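Side-chain contacts in transcriptional regulator (NtrC family) (Aquifex aeolicus, PDB 3DZD), which probably activates transcription by sigma54 RNA polymerase, joining a response-regulator receiver domain to an AAA+ ATPase domain that binds ADP in this inactive state: residues Asp8-Ser11 with Ile12-Ser15; Lys101-Val105 with Glu106-Leu110. All blocks are in the same frame, centred on the assembly; numbering follows the deposited sequence.

Contact 1. Residues Asp8-Ser11 with Ile12-Ser15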
loop_
_atom_site.group_PDB
_atom_site.type_symbol
_atom_site.label_atom_id
_atom_site.label_comp_id
_atom_site.label_asym_id
_atom_site.label_seq_id
_atom_site.Cartn_x
_atom_site.Cartn_y
_atom_site.Cartn_z
ATOM N N ASP A 8 -34.289 -17.125 -10.946
ATOM C CA ASP A 8 -35.330 -18.034 -11.409
ATOM C C ASP A 8 -35.874 -17.674 -12.793
ATOM O O ASP A 8 -36.316 -18.548 -13.538
ATOM C CB ASP A 8 -36.481 -18.049 -10.398
ATOM C CG ASP A 8 -37.525 -19.095 -10.717
ATOM O OD1 ASP A 8 -37.275 -20.286 -10.444
ATOM O OD2 ASP A 8 -38.600 -18.724 -11.233
ATOM N N GLU A 9 -35.843 -16.393 -13.142
ATOM C CA GLU A 9 -36.506 -15.936 -14.359
ATOM C C GLU A 9 -35.560 -15.582 -15.505
ATOM O O GLU A 9 -34.576 -14.869 -15.315
ATOM C CB GLU A 9 -37.416 -14.754 -14.041
ATOM C CG GLU A 9 -38.571 -15.119 -13.130
ATOM C CD GLU A 9 -39.492 -13.948 -12.864
ATOM O OE1 GLU A 9 -39.176 -12.822 -13.311
ATOM O OE2 GLU A 9 -40.534 -14.157 -12.205
ATOM N N GLU A 10 -35.878 -16.080 -16.696
ATOM C CA GLU A 10 -35.082 -15.803 -17.892
ATOM C C GLU A 10 -34.913 -14.304 -18.126
ATOM O O GLU A 10 -33.858 -13.850 -18.559
ATOM C CB GLU A 10 -35.719 -16.449 -19.129
ATOM C CG GLU A 10 -35.731 -17.976 -19.124
ATOM C CD GLU A 10 -34.352 -18.582 -19.334
ATOM O OE1 GLU A 10 -33.466 -17.886 -19.876
ATOM O OE2 GLU A 10 -34.156 -19.759 -18.961
ATOM N N SER A 11 -35.961 -13.540 -17.848
ATOM C CA SER A 11 -35.910 -12.094 -18.015
ATOM C C SER A 11 -34.698 -11.518 -17.292
ATOM O O SER A 11 -34.154 -10.480 -17.676
ATOM C CB SER A 11 -37.192 -11.452 -17.485
ATOM O OG SER A 11 -37.397 -11.787 -16.126
ATOM N N ILE A 12 -34.275 -12.192 -16.235
ATOM C CA ILE A 12 -33.092 -11.746 -15.529
ATOM C C ILE A 12 -31.840 -12.354 -16.140
ATOM O O ILE A 12 -30.960 -11.634 -16.618
ATOM C CB ILE A 12 -33.161 -12.073 -14.032
ATOM C CG1 ILE A 12 -34.254 -11.242 -13.367
ATOM C CG2 ILE A 12 -31.819 -11.780 -13.370
ATOM C CD1 ILE A 12 -33.994 -9.748 -13.440
ATOM N N THR A 13 -31.770 -13.679 -16.140
ATOM C CA THR A 13 -30.559 -14.365 -16.566
ATOM C C THR A 13 -30.163 -14.043 -18.003
ATOM O O THR A 13 -28.985 -13.864 -18.296
ATOM C CB THR A 13 -30.674 -15.889 -16.382
ATOM O OG1 THR A 13 -32.004 -16.310 -16.705
ATOM C CG2 THR A 13 -30.363 -16.271 -14.940
ATOM N N SER A 14 -31.141 -13.970 -18.899
ATOM C CA SER A 14 -30.862 -13.639 -20.289
ATOM C C SER A 14 -30.482 -12.172 -20.452
ATOM O O SER A 14 -29.418 -11.853 -20.983
ATOM C CB SER A 14 -32.062 -13.970 -21.181
ATOM O OG SER A 14 -32.121 -15.356 -21.469
ATOM N N SER A 15 -31.354 -11.278 -20.009
ATOM C CA SER A 15 -31.088 -9.852 -20.147
ATOM C C SER A 15 -29.714 -9.520 -19.583
ATOM O O SER A 15 -28.866 -8.964 -20.284
ATOM C CB SER A 15 -32.160 -9.031 -19.437
ATOM O OG SER A 15 -33.427 -9.236 -20.030
#
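Three donors converge on the carbonyl oxygen of Glu9, the residue at the N-cap position of the helix. Thr13 N reaches Glu9 O at 3.2 Å, in the carbonyl plane and fairly straight (164°), as the first regular turn of the helix requires. Ile12 N comes closer, 2.8 Å from Glu9 O, but from above that plane and with a more bent N-H. The third donor is a side chain: Thr13 OG1 lies 3.3 Å from Glu9 O, also off the plane, and is carried there because it sits between its own backbone N and carbonyl carbon (chi1 38°). Threonine suits this buried place, since its hydroxyl turns to the backbone while the residue also packs on Val5 of strand 2-6. With an alanine here the hydroxyl is gone, and Glu9 O is likely to keep only its two amide donors, while the packing on Val5 would shrink. On the outer side Glu10, its chain bent at chi2, brings its carboxylate round to the following turn, where OE1 takes a weak bond from Ser14 OG at 3.3 Å. Ser15 OG bonds Ser11 O at 2.8 Å, a small hydroxyl folded back on the preceding turn. Ile12 packs inward on Val5 and Asp7. This is the first turn of helix 10-22, which follows the acidic loop after strand 2-6 in the beta-alpha-beta unit of a CheY-like receiver domain.

Contact 2. Residues Lys101-Val105 with Glu106-Leu110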
loop_
_atom_site.group_PDB
_atom_site.type_symbol
_atom_site.label_atom_id
_atom_site.label_comp_id
_atom_site.label_asym_id
_atom_site.label_seq_id
_atom_site.Cartn_x
_atom_site.Cartn_y
_atom_site.Cartn_z
ATOM N N LYS A 101 -35.849 -4.376 -8.177
ATOM C CA LYS A 101 -36.627 -4.446 -9.403
ATOM C C LYS A 101 -37.758 -3.428 -9.300
ATOM O O LYS A 101 -38.344 -3.266 -8.236
ATOM C CB LYS A 101 -37.197 -5.850 -9.604
ATOM C CG LYS A 101 -36.160 -6.889 -9.960
ATOM C CD LYS A 101 -36.800 -8.096 -10.625
ATOM C CE LYS A 101 -37.212 -9.161 -9.621
ATOM N NZ LYS A 101 -36.109 -10.126 -9.336
ATOM N N PRO A 102 -38.035 -2.707 -10.394
ATOM C CA PRO A 102 -37.267 -2.808 -11.632
ATOM C C PRO A 102 -36.091 -1.841 -11.592
ATOM O O PRO A 102 -36.110 -0.863 -10.839
ATOM C CB PRO A 102 -38.266 -2.351 -12.704
ATOM C CG PRO A 102 -39.504 -1.855 -11.942
ATOM C CD PRO A 102 -39.104 -1.707 -10.512
ATOM N N PHE A 103 -35.073 -2.118 -12.396
ATOM C CA PHE A 103 -33.931 -1.233 -12.495
ATOM C C PHE A 103 -33.441 -1.172 -13.933
ATOM O O PHE A 103 -33.601 -2.120 -14.700
ATOM C CB PHE A 103 -32.814 -1.708 -11.562
ATOM C CG PHE A 103 -32.417 -3.134 -11.776
ATOM C CD1 PHE A 103 -31.568 -3.482 -12.815
ATOM C CD2 PHE A 103 -32.893 -4.132 -10.937
ATOM C CE1 PHE A 103 -31.205 -4.803 -13.014
ATOM C CE2 PHE A 103 -32.533 -5.449 -11.128
ATOM C CZ PHE A 103 -31.691 -5.788 -12.167
ATOM N N SER A 104 -32.840 -0.047 -14.296
ATOM C CA SER A 104 -32.396 0.171 -15.663
ATOM C C SER A 104 -31.057 -0.514 -15.950
ATOM O O SER A 104 -30.369 -0.985 -15.038
ATOM C CB SER A 104 -32.278 1.671 -15.927
ATOM O OG SER A 104 -31.462 2.284 -14.944
ATOM N N VAL A 105 -30.709 -0.561 -17.234
ATOM C CA VAL A 105 -29.450 -1.112 -17.710
ATOM C C VAL A 105 -28.316 -0.316 -17.082
ATOM O O VAL A 105 -27.353 -0.868 -16.537
ATOM C CB VAL A 105 -29.361 -0.975 -19.253
ATOM C CG1 VAL A 105 -28.015 -1.476 -19.776
ATOM C CG2 VAL A 105 -30.516 -1.700 -19.931
ATOM N N GLU A 106 -28.452 1.001 -17.166
ATOM C CA GLU A 106 -27.494 1.936 -16.605
ATOM C C GLU A 106 -27.235 1.661 -15.117
ATOM O O GLU A 106 -26.092 1.616 -14.682
ATOM C CB GLU A 106 -28.003 3.368 -16.810
ATOM C CG GLU A 106 -28.153 3.793 -18.280
ATOM C CD GLU A 106 -29.345 3.149 -19.004
ATOM O OE1 GLU A 106 -30.425 2.991 -18.389
ATOM O OE2 GLU A 106 -29.200 2.815 -20.204
ATOM N N ARG A 107 -28.303 1.474 -14.347
ATOM C CA ARG A 107 -28.196 1.250 -12.911
ATOM C C ARG A 107 -27.510 -0.074 -12.643
ATOM O O ARG A 107 -26.656 -0.175 -11.766
ATOM C CB ARG A 107 -29.588 1.255 -12.272
ATOM C CG ARG A 107 -29.621 0.840 -10.813
ATOM C CD ARG A 107 -28.865 1.821 -9.927
ATOM N NE ARG A 107 -27.464 1.449 -9.745
ATOM C CZ ARG A 107 -26.548 2.206 -9.140
ATOM N NH1 ARG A 107 -26.866 3.407 -8.663
ATOM N NH2 ARG A 107 -25.302 1.763 -9.026
ATOM N N PHE A 108 -27.888 -1.094 -13.407
ATOM C CA PHE A 108 -27.234 -2.393 -13.316
ATOM C C PHE A 108 -25.726 -2.302 -13.557
ATOM O O PHE A 108 -24.928 -2.705 -12.716
ATOM C CB PHE A 108 -27.851 -3.380 -14.309
ATOM C CG PHE A 108 -27.131 -4.693 -14.372
ATOM C CD1 PHE A 108 -27.124 -5.546 -13.278
ATOM C CD2 PHE A 108 -26.450 -5.073 -15.525
ATOM C CE1 PHE A 108 -26.454 -6.760 -13.328
ATOM C CE2 PHE A 108 -25.777 -6.288 -15.588
ATOM C CZ PHE A 108 -25.777 -7.132 -14.486
ATOM N N LEU A 109 -25.347 -1.766 -14.713
ATOM C CA LEU A 109 -23.940 -1.679 -15.101
ATOM C C LEU A 109 -23.105 -0.873 -14.119
ATOM O O LEU A 109 -21.959 -1.222 -13.847
ATOM C CB LEU A 109 -23.810 -1.091 -16.505
ATOM C CG LEU A 109 -24.229 -2.064 -17.604
ATOM C CD1 LEU A 109 -24.081 -1.421 -18.978
ATOM C CD2 LEU A 109 -23.401 -3.326 -17.502
ATOM N N LEU A 110 -23.680 0.204 -13.586
ATOM C CA LEU A 110 -22.977 1.022 -12.605
ATOM C C LEU A 110 -22.698 0.236 -11.328
ATOM O O LEU A 110 -21.606 0.326 -10.746
ATOM C CB LEU A 110 -23.759 2.297 -12.283
ATOM C CG LEU A 110 -23.070 3.152 -11.214
ATOM C CD1 LEU A 110 -21.669 3.546 -11.673
ATOM C CD2 LEU A 110 -23.896 4.379 -10.845
#
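The chain runs extended through Phe103 and Ser104, after a cis peptide bond before Pro102, and then turns into helix 105-119. The CA atoms of Ser104 and Arg107 are 5.1 Å apart across this turn. Phe108 N bonds Ser104 O at 3.0 Å, and Leu109 N bonds Val105 O at 2.9 Å. Ser104 is the N-cap: a chi1 of 53° turns its OG over the first turn, where it accepts a weak bond from Arg107 N at 3.3 Å. Serine fits because a short hydroxyl can turn back to an amide of the first turn. Glu106, bent at chi2, curls its carboxylate back beside the cap, bringing OE1 within 3.4 Å of Ser104 CB; an acid at this end would probably suit the helix dipole. In the CheY-like receiver fold this is the link from the last strand, 97-100, to the last helix, and the lysine and cis-proline ahead of it are hallmarks of the family. The side chains of Phe103 and Phe108 meet at a slant, CE1 of Phe103 touching Phe108 CB at 3.9 Å. Phe108 CG is anti to its backbone N (chi1 174°), which carries the ring inward against Leu16, Ile19 and Leu20 of helix 10-22. One turn apart, Val105 and Leu109 lie alongside each other, CG1 to CD1 at 4.0 Å. Arg107 brings its CG against Phe103 CB, while its guanidinium bonds Thr111 and forms a salt bridge with Glu97 of the second subunit.

In the fold
Contacts 1 and 2 begin two helices of the same receiver domain, and their centres lie 14 Å apart; the nearest atoms are about 4 Å apart without touching. The two helices pack against each other, Leu109 of contact 2 resting on Ile19 and Glu23 beyond contact 1. Around the ends of the strands, Lys101 forms a salt bridge with Asp51 and its side chain touches Asp7, whose carboxylate accepts from Glu9 N. This lysine and these acids are consistent with the phosphoacceptor pocket of receiver domains, with Asp51 as the probable phosphorylation site. Contact 2 also borders the second subunit, which contact 1 does not touch. The ADP pocket is formed by residues between 130 and 351, beyond both contacts in sequence.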